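Local coordinates for phospholipase A1 (PDB 4HYQ), which hydrolyses the sn-1 acyl ester of glycerophospholipids as a bacterial lipase of the GDSL (SGNH hydrolase) family, at residues A[60-65]-A[121-126]; A[173-178]-A[184-189]. All coordinates share one frame; numbering follows the deposited sequence.

Interaction 1 (A[60-65]-A[121-126])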
ATOM      1  N   ASP A  60       5.049  -9.784  -9.425  1.00 11.98           N
ATOM      2  CA  ASP A  60       5.921 -10.274  -8.360  1.00 12.49           C
ATOM      3  C   ASP A  60       5.109 -11.022  -7.312  1.00 12.29           C
ATOM      4  O   ASP A  60       5.592 -11.992  -6.726  1.00 13.98           O
ATOM      5  CB  ASP A  60       6.658  -9.139  -7.628  1.00 14.01           C
ATOM      6  CG  ASP A  60       7.657  -8.407  -8.503  1.00 14.93           C
ATOM      7  OD1 ASP A  60       8.211  -9.006  -9.455  1.00 17.03           O
ATOM      8  OD2 ASP A  60       7.904  -7.218  -8.219  1.00 14.39           O
ATOM      9  N   VAL A  61       3.890 -10.560  -7.041  1.00 11.66           N
ATOM     10  CA  VAL A  61       3.069 -11.240  -6.042  1.00 11.21           C
ATOM     11  C   VAL A  61       2.791 -12.652  -6.560  1.00 11.06           C
ATOM     12  O   VAL A  61       2.941 -13.627  -5.827  1.00 12.08           O
ATOM     13  CB  VAL A  61       1.738 -10.484  -5.784  1.00  9.75           C
ATOM     14  CG1 VAL A  61       0.855 -11.278  -4.831  1.00 12.11           C
ATOM     15  CG2 VAL A  61       2.049  -9.114  -5.179  1.00 10.21           C
ATOM     16  N   LEU A  62       2.428 -12.749  -7.834  1.00 11.59           N
ATOM     17  CA  LEU A  62       2.138 -14.046  -8.453  1.00 14.61           C
ATOM     18  C   LEU A  62       3.357 -14.964  -8.507  1.00 17.37           C
ATOM     19  O   LEU A  62       3.253 -16.164  -8.244  1.00 17.53           O
ATOM     20  CB  LEU A  62       1.614 -13.842  -9.871  1.00 16.18           C
ATOM     21  CG  LEU A  62       0.230 -13.205 -10.029  1.00 17.14           C
ATOM     22  CD1 LEU A  62       0.030 -12.763 -11.469  1.00 20.76           C
ATOM     23  CD2 LEU A  62      -0.845 -14.202  -9.606  1.00 21.53           C
ATOM     24  N   ASN A  63       4.513 -14.394  -8.840  1.00 17.92           N
ATOM     25  CA  ASN A  63       5.751 -15.170  -8.956  1.00 19.70           C
ATOM     26  C   ASN A  63       6.493 -15.497  -7.663  1.00 21.00           C
ATOM     27  O   ASN A  63       6.989 -16.615  -7.487  1.00 24.65           O
ATOM     28  CB  ASN A  63       6.744 -14.447  -9.888  1.00 20.09           C
ATOM     29  CG  ASN A  63       6.347 -14.505 -11.348  1.00 21.35           C
ATOM     30  OD1 ASN A  63       5.931 -15.546 -11.856  1.00 24.04           O
ATOM     31  ND2 ASN A  63       6.505 -13.386 -12.046  1.00 23.05           N
ATOM     32  N   LYS A  64       6.587 -14.530  -6.758  1.00 21.30           N
ATOM     33  CA  LYS A  64       7.354 -14.707  -5.530  1.00 19.94           C
ATOM     34  C   LYS A  64       6.635 -14.823  -4.211  1.00 18.96           C
ATOM     35  O   LYS A  64       7.237 -15.231  -3.212  1.00 18.66           O
ATOM     36  CB  LYS A  64       8.324 -13.543  -5.356  1.00 21.14           C
ATOM     37  CG  LYS A  64       9.303 -13.353  -6.473  1.00 24.59           C
ATOM     38  CD  LYS A  64      10.522 -12.628  -5.960  1.00 27.77           C
ATOM     39  CE  LYS A  64      11.245 -13.491  -4.924  1.00 28.53           C
ATOM     40  NZ  LYS A  64      12.456 -12.834  -4.411  1.00 29.55           N
ATOM     41  N   GLN A  65       5.367 -14.455  -4.182  1.00 16.13           N
ATOM     42  CA  GLN A  65       4.680 -14.422  -2.913  1.00 13.63           C
ATOM     43  C   GLN A  65       3.580 -15.429  -2.635  1.00 13.95           C
ATOM     44  O   GLN A  65       3.127 -15.525  -1.502  1.00 14.02           O
ATOM     45  CB  GLN A  65       4.125 -13.005  -2.713  1.00 12.71           C
ATOM     46  CG  GLN A  65       5.195 -11.912  -2.833  1.00 12.62           C
ATOM     47  CD  GLN A  65       4.655 -10.537  -2.489  1.00 12.78           C
ATOM     48  OE1 GLN A  65       3.626 -10.416  -1.816  1.00 10.75           O
ATOM     49  NE2 GLN A  65       5.363  -9.494  -2.915  1.00 10.91           N
ATOM     50  N   LEU A 121      -5.062  -6.794 -11.408  1.00 12.75           N
ATOM     51  CA  LEU A 121      -5.570  -7.045 -10.063  1.00 13.18           C
ATOM     52  C   LEU A 121      -6.474  -8.285 -10.079  1.00 13.81           C
ATOM     53  O   LEU A 121      -6.411  -9.112  -9.171  1.00 13.06           O
ATOM     54  CB  LEU A 121      -6.351  -5.835  -9.534  1.00 13.80           C
ATOM     55  CG  LEU A 121      -5.564  -4.553  -9.230  1.00 12.60           C
ATOM     56  CD1 LEU A 121      -6.511  -3.495  -8.718  1.00 13.55           C
ATOM     57  CD2 LEU A 121      -4.506  -4.830  -8.157  1.00 11.74           C
ATOM     58  N   ASP A 122      -7.316  -8.426 -11.106  1.00 14.77           N
ATOM     59  CA  ASP A 122      -8.178  -9.615 -11.170  1.00 17.02           C
ATOM     60  C   ASP A 122      -7.328 -10.884 -11.190  1.00 17.31           C
ATOM     61  O   ASP A 122      -7.658 -11.873 -10.529  1.00 18.00           O
ATOM     62  CB  ASP A 122      -9.073  -9.605 -12.418  1.00 17.74           C
ATOM     63  CG  ASP A 122     -10.363  -8.839 -12.211  1.00 18.95           C
ATOM     64  OD1 ASP A 122     -10.858  -8.785 -11.063  1.00 21.01           O
ATOM     65  OD2 ASP A 122     -10.899  -8.301 -13.207  1.00 20.74           O
ATOM     66  N   SER A 123      -6.244 -10.855 -11.965  1.00 16.49           N
ATOM     67  CA  SER A 123      -5.340 -11.992 -12.065  1.00 16.86           C
ATOM     68  C   SER A 123      -4.735 -12.343 -10.697  1.00 16.14           C
ATOM     69  O   SER A 123      -4.679 -13.512 -10.305  1.00 15.98           O
ATOM     70  CB  SER A 123      -4.235 -11.673 -13.079  1.00 19.38           C
ATOM     71  OG  SER A 123      -3.295 -12.725 -13.163  1.00 27.16           O
ATOM     72  N   VAL A 124      -4.273 -11.337  -9.962  1.00 14.33           N
ATOM     73  CA  VAL A 124      -3.698 -11.597  -8.650  1.00 11.91           C
ATOM     74  C   VAL A 124      -4.776 -12.075  -7.676  1.00 12.24           C
ATOM     75  O   VAL A 124      -4.588 -13.071  -6.973  1.00 11.76           O
ATOM     76  CB  VAL A 124      -3.035 -10.318  -8.049  1.00 12.29           C
ATOM     77  CG1 VAL A 124      -2.578 -10.578  -6.623  1.00 12.03           C
ATOM     78  CG2 VAL A 124      -1.845  -9.917  -8.906  1.00 12.76           C
ATOM     79  N   TYR A 125      -5.911 -11.374  -7.649  1.00 11.45           N
ATOM     80  CA  TYR A 125      -6.980 -11.718  -6.711  1.00 10.85           C
ATOM     81  C   TYR A 125      -7.516 -13.131  -6.973  1.00 10.92           C
ATOM     82  O   TYR A 125      -7.769 -13.884  -6.041  1.00 11.04           O
ATOM     83  CB  TYR A 125      -8.131 -10.703  -6.795  1.00 10.43           C
ATOM     84  CG  TYR A 125      -7.819  -9.283  -6.319  1.00 11.48           C
ATOM     85  CD1 TYR A 125      -6.506  -8.856  -6.079  1.00 10.64           C
ATOM     86  CD2 TYR A 125      -8.846  -8.349  -6.165  1.00 11.93           C
ATOM     87  CE1 TYR A 125      -6.230  -7.514  -5.705  1.00  9.59           C
ATOM     88  CE2 TYR A 125      -8.586  -7.025  -5.795  1.00 11.97           C
ATOM     89  CZ  TYR A 125      -7.282  -6.612  -5.576  1.00 11.73           C
ATOM     90  OH  TYR A 125      -7.054  -5.286  -5.293  1.00 11.45           O
ATOM     91  N   SER A 126      -7.675 -13.495  -8.236  1.00 12.07           N
ATOM     92  CA  SER A 126      -8.174 -14.831  -8.551  1.00 13.90           C
ATOM     93  C   SER A 126      -7.203 -15.933  -8.152  1.00 14.65           C
ATOM     94  O   SER A 126      -7.621 -16.977  -7.648  1.00 14.21           O
ATOM     95  CB  SER A 126      -8.496 -14.938 -10.033  1.00 14.83           C
ATOM     96  OG  SER A 126      -9.672 -14.197 -10.320  1.00 20.07           O
TER
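Ser123 meets Leu62 at the outer side of the contact: its OG, anti to the backbone N (chi1 177°), lies alongside the leucine methyl CD1 at 3.7 Å. No hydrogen bond links the two segments, and this is van der Waals contact between a hydroxyl and a methyl. The other leucine branch, CD2, rests on the helix backbone, 4.0 Å from both Ser123 O and Val124 CA. Val124 itself offers both methyls, one to each partner. Its CG2 lies 4.0 Å from Leu62 CG, while CG1 meets Val61 CG1 at 3.9 Å, the two valine side chains crossing at about a right angle. Helices 58-65 and 117-131 thus pack on each other in the alpha/beta sandwich of an SGNH hydrolase; the axes of the two short segments run 30° from parallel and come within 10.0 Å. Val61 also touches Ile80, just past strand 73-79. Tyr125, next along, turns away from helix 58-65 and packs on Ile175 and Arg178 of helix 158-181. One turn after Asp122, Ser126 returns to its own helix: its OG donates to Asp122 O at 3.1 Å, from the opposite face of the carbonyl plane to Ser126 N.

Interaction 2 (A[173-178]-A[184-189])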
ATOM      1  N   SER A 173     -10.297   3.646  -5.901  1.00 12.49           N
ATOM      2  CA  SER A 173     -11.618   3.322  -6.438  1.00 14.99           C
ATOM      3  C   SER A 173     -11.542   2.000  -7.205  1.00 13.75           C
ATOM      4  O   SER A 173     -12.391   1.117  -7.034  1.00 14.41           O
ATOM      5  CB  SER A 173     -12.102   4.451  -7.359  1.00 16.34           C
ATOM      6  OG  SER A 173     -13.319   4.090  -7.981  1.00 24.33           O
ATOM      7  N   VAL A 174     -10.514   1.853  -8.037  1.00 12.57           N
ATOM      8  CA  VAL A 174     -10.332   0.633  -8.821  1.00 12.45           C
ATOM      9  C   VAL A 174     -10.106  -0.560  -7.899  1.00 12.31           C
ATOM     10  O   VAL A 174     -10.676  -1.641  -8.103  1.00 13.54           O
ATOM     11  CB  VAL A 174      -9.129   0.751  -9.783  1.00 13.47           C
ATOM     12  CG1 VAL A 174      -8.757  -0.623 -10.334  1.00 14.14           C
ATOM     13  CG2 VAL A 174      -9.480   1.677 -10.943  1.00 15.03           C
ATOM     14  N   ILE A 175      -9.265  -0.374  -6.885  1.00 10.58           N
ATOM     15  CA  ILE A 175      -8.982  -1.454  -5.948  1.00 11.46           C
ATOM     16  C   ILE A 175     -10.233  -1.861  -5.168  1.00 11.80           C
ATOM     17  O   ILE A 175     -10.536  -3.049  -5.038  1.00 12.20           O
ATOM     18  CB  ILE A 175      -7.883  -1.043  -4.940  1.00 10.05           C
ATOM     19  CG1 ILE A 175      -6.543  -0.938  -5.671  1.00 10.34           C
ATOM     20  CG2 ILE A 175      -7.821  -2.055  -3.785  1.00 10.17           C
ATOM     21  CD1 ILE A 175      -5.449  -0.211  -4.860  1.00 10.69           C
ATOM     22  N   SER A 176     -10.964  -0.883  -4.652  1.00 11.93           N
ATOM     23  CA  SER A 176     -12.154  -1.199  -3.866  1.00 13.31           C
ATOM     24  C   SER A 176     -13.180  -1.971  -4.694  1.00 14.43           C
ATOM     25  O   SER A 176     -13.792  -2.924  -4.201  1.00 13.74           O
ATOM     26  CB  SER A 176     -12.789   0.075  -3.306  1.00 15.89           C
ATOM     27  OG  SER A 176     -13.112   0.988  -4.344  1.00 18.30           O
ATOM     28  N   LYS A 177     -13.352  -1.574  -5.948  1.00 14.74           N
ATOM     29  CA  LYS A 177     -14.306  -2.255  -6.812  1.00 16.35           C
ATOM     30  C   LYS A 177     -13.842  -3.667  -7.130  1.00 16.16           C
ATOM     31  O   LYS A 177     -14.643  -4.602  -7.112  1.00 15.93           O
ATOM     32  CB  LYS A 177     -14.520  -1.456  -8.095  1.00 18.40           C
ATOM     33  CG  LYS A 177     -15.263  -0.156  -7.854  1.00 23.32           C
ATOM     34  CD  LYS A 177     -15.322   0.707  -9.106  1.00 28.62           C
ATOM     35  CE  LYS A 177     -16.164   1.953  -8.866  1.00 30.02           C
ATOM     36  NZ  LYS A 177     -16.265   2.779 -10.099  1.00 33.88           N
ATOM     37  N   ARG A 178     -12.553  -3.837  -7.414  1.00 14.52           N
ATOM     38  CA  ARG A 178     -12.059  -5.170  -7.717  1.00 15.14           C
ATOM     39  C   ARG A 178     -12.170  -6.073  -6.484  1.00 13.40           C
ATOM     40  O   ARG A 178     -12.527  -7.246  -6.596  1.00 13.40           O
ATOM     41  CB  ARG A 178     -10.604  -5.109  -8.200  1.00 16.40           C
ATOM     42  CG  ARG A 178     -10.279  -6.129  -9.286  1.00 22.26           C
ATOM     43  CD  ARG A 178     -10.559  -5.567 -10.696  1.00 23.34           C
ATOM     44  NE  ARG A 178     -11.888  -4.971 -10.821  1.00 25.54           N
ATOM     45  CZ  ARG A 178     -13.022  -5.651 -10.978  1.00 28.79           C
ATOM     46  NH1 ARG A 178     -13.017  -6.978 -11.038  1.00 28.85           N
ATOM     47  NH2 ARG A 178     -14.173  -4.993 -11.072  1.00 29.59           N
ATOM     48  N   TYR A 184     -13.782  -9.816  -1.367  1.00 12.25           N
ATOM     49  CA  TYR A 184     -12.699  -9.469  -0.453  1.00 11.49           C
ATOM     50  C   TYR A 184     -13.060  -8.205   0.298  1.00 11.14           C
ATOM     51  O   TYR A 184     -13.823  -7.379  -0.205  1.00 14.30           O
ATOM     52  CB  TYR A 184     -11.418  -9.184  -1.243  1.00  8.58           C
ATOM     53  CG  TYR A 184     -10.836 -10.358  -1.980  1.00 11.46           C
ATOM     54  CD1 TYR A 184      -9.762 -10.183  -2.849  1.00  9.34           C
ATOM     55  CD2 TYR A 184     -11.287 -11.661  -1.744  1.00 11.16           C
ATOM     56  CE1 TYR A 184      -9.144 -11.267  -3.454  1.00 11.70           C
ATOM     57  CE2 TYR A 184     -10.673 -12.753  -2.342  1.00 12.60           C
ATOM     58  CZ  TYR A 184      -9.596 -12.553  -3.192  1.00 13.98           C
ATOM     59  OH  TYR A 184      -8.930 -13.633  -3.738  1.00 15.12           O
ATOM     60  N   ALA A 185     -12.510  -8.049   1.495  1.00 10.13           N
ATOM     61  CA  ALA A 185     -12.755  -6.839   2.274  1.00 10.91           C
ATOM     62  C   ALA A 185     -11.859  -5.757   1.687  1.00 11.57           C
ATOM     63  O   ALA A 185     -10.800  -6.063   1.129  1.00 12.50           O
ATOM     64  CB  ALA A 185     -12.386  -7.059   3.735  1.00 10.63           C
ATOM     65  N   TYR A 186     -12.311  -4.509   1.772  1.00 10.91           N
ATOM     66  CA  TYR A 186     -11.512  -3.376   1.317  1.00 11.63           C
ATOM     67  C   TYR A 186     -11.184  -2.558   2.555  1.00 13.15           C
ATOM     68  O   TYR A 186     -12.087  -2.147   3.288  1.00 12.12           O
ATOM     69  CB  TYR A 186     -12.273  -2.485   0.333  1.00 11.31           C
ATOM     70  CG  TYR A 186     -11.544  -1.176   0.049  1.00 12.40           C
ATOM     71  CD1 TYR A 186     -10.341  -1.159  -0.670  1.00 11.95           C
ATOM     72  CD2 TYR A 186     -12.048   0.036   0.520  1.00 13.05           C
ATOM     73  CE1 TYR A 186      -9.657   0.053  -0.910  1.00 12.70           C
ATOM     74  CE2 TYR A 186     -11.378   1.247   0.287  1.00 13.98           C
ATOM     75  CZ  TYR A 186     -10.185   1.243  -0.428  1.00 14.09           C
ATOM     76  OH  TYR A 186      -9.536   2.445  -0.657  1.00 13.64           O
ATOM     77  N   GLY A 187      -9.893  -2.329   2.788  1.00 11.70           N
ATOM     78  CA  GLY A 187      -9.462  -1.544   3.935  1.00 11.86           C
ATOM     79  C   GLY A 187      -9.318  -0.091   3.508  1.00 12.20           C
ATOM     80  O   GLY A 187      -8.460   0.229   2.689  1.00 11.03           O
ATOM     81  N   ASP A 188     -10.145   0.793   4.063  1.00 11.09           N
ATOM     82  CA  ASP A 188     -10.111   2.198   3.669  1.00 12.64           C
ATOM     83  C   ASP A 188      -9.024   2.985   4.387  1.00 12.51           C
ATOM     84  O   ASP A 188      -9.280   3.677   5.364  1.00 12.27           O
ATOM     85  CB  ASP A 188     -11.476   2.847   3.931  1.00 15.75           C
ATOM     86  CG  ASP A 188     -11.656   4.153   3.178  1.00 19.35           C
ATOM     87  OD1 ASP A 188     -10.640   4.776   2.785  1.00 17.64           O
ATOM     88  OD2 ASP A 188     -12.823   4.568   2.985  1.00 19.49           O
ATOM     89  N   ILE A 189      -7.802   2.869   3.887  1.00 11.98           N
ATOM     90  CA  ILE A 189      -6.655   3.553   4.469  1.00 10.80           C
ATOM     91  C   ILE A 189      -6.749   5.076   4.275  1.00 11.67           C
ATOM     92  O   ILE A 189      -6.343   5.833   5.148  1.00 11.77           O
ATOM     93  CB  ILE A 189      -5.362   2.981   3.835  1.00 10.43           C
ATOM     94  CG1 ILE A 189      -5.162   1.540   4.331  1.00 11.43           C
ATOM     95  CG2 ILE A 189      -4.148   3.857   4.149  1.00  9.41           C
ATOM     96  CD1 ILE A 189      -4.905   1.404   5.825  1.00 12.62           C
TER
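Tyr186 lays one face of its ring against Ser176, whose CB sits 3.7 Å from the ring centroid and only 6° off the normal. This is a CH-pi contact centred on the ring, with the serine contributing its methylene. Ser176 CA extends the contact over the same face, 3.7 Å from Tyr186 CD1, so the aromatic plane lies against the helix backbone itself. The serine hydroxyl takes no part in it: placed between the backbone N and the carbonyl carbon (chi1 57°), OG turns back to its own helix, where Ser173 O at 2.8 Å and Asn172 O are both within reach of its one proton. Tyr186 gets to the helix because its CG is anti to the backbone N (chi1 170°) on a residue whose CB already points that way. The segments belong to helix 158-181 and strand 185-187, an edge strand of the parallel five-stranded sheet in this SGNH-type fold; Ala185 and Gly187 hydrogen-bond to strand 136-140 or the residue just after it. The third partner, Ile175, approaches the ring at its edge, near the plane, with CG2 4.0 Å from Tyr186 CE1. A serine in place of Tyr186 would probably leave Ser176 CB and Ile175 CG2 without the ring they pack on, opening a gap between helix and strand. Ile175 also touches Val139 of strand 136-140, the neighbouring strand. Beyond the strand, Asp188 is the N-cap of helix 189-192, its OD1 accepting from Ala191 N.

From the N terminus the chain lays down strands 4-9 and 47-50 before helix 58-65, the first partner of interaction 1; it then runs through strand 73-79 and two helices before helix 117-131 closes that contact, a loop of 55 residues. Strand 136-140 and most of helix 158-181 follow, and interaction 2 closes a connection of only five residues, three of them still helical, into strand 185-187. The two loops neither nest nor cross: they stand in series, their centres 16 Å apart. They nevertheless touch directly, since Asp122 OD1 forms a salt bridge with Arg178 NH1 (2.8 Å) and Tyr125 O a probable hydrogen bond with Tyr184 OH (2.6 Å). Helix 117-131 thereby joins helix 58-65 to helix 158-181, which in turn packs on the edge strand.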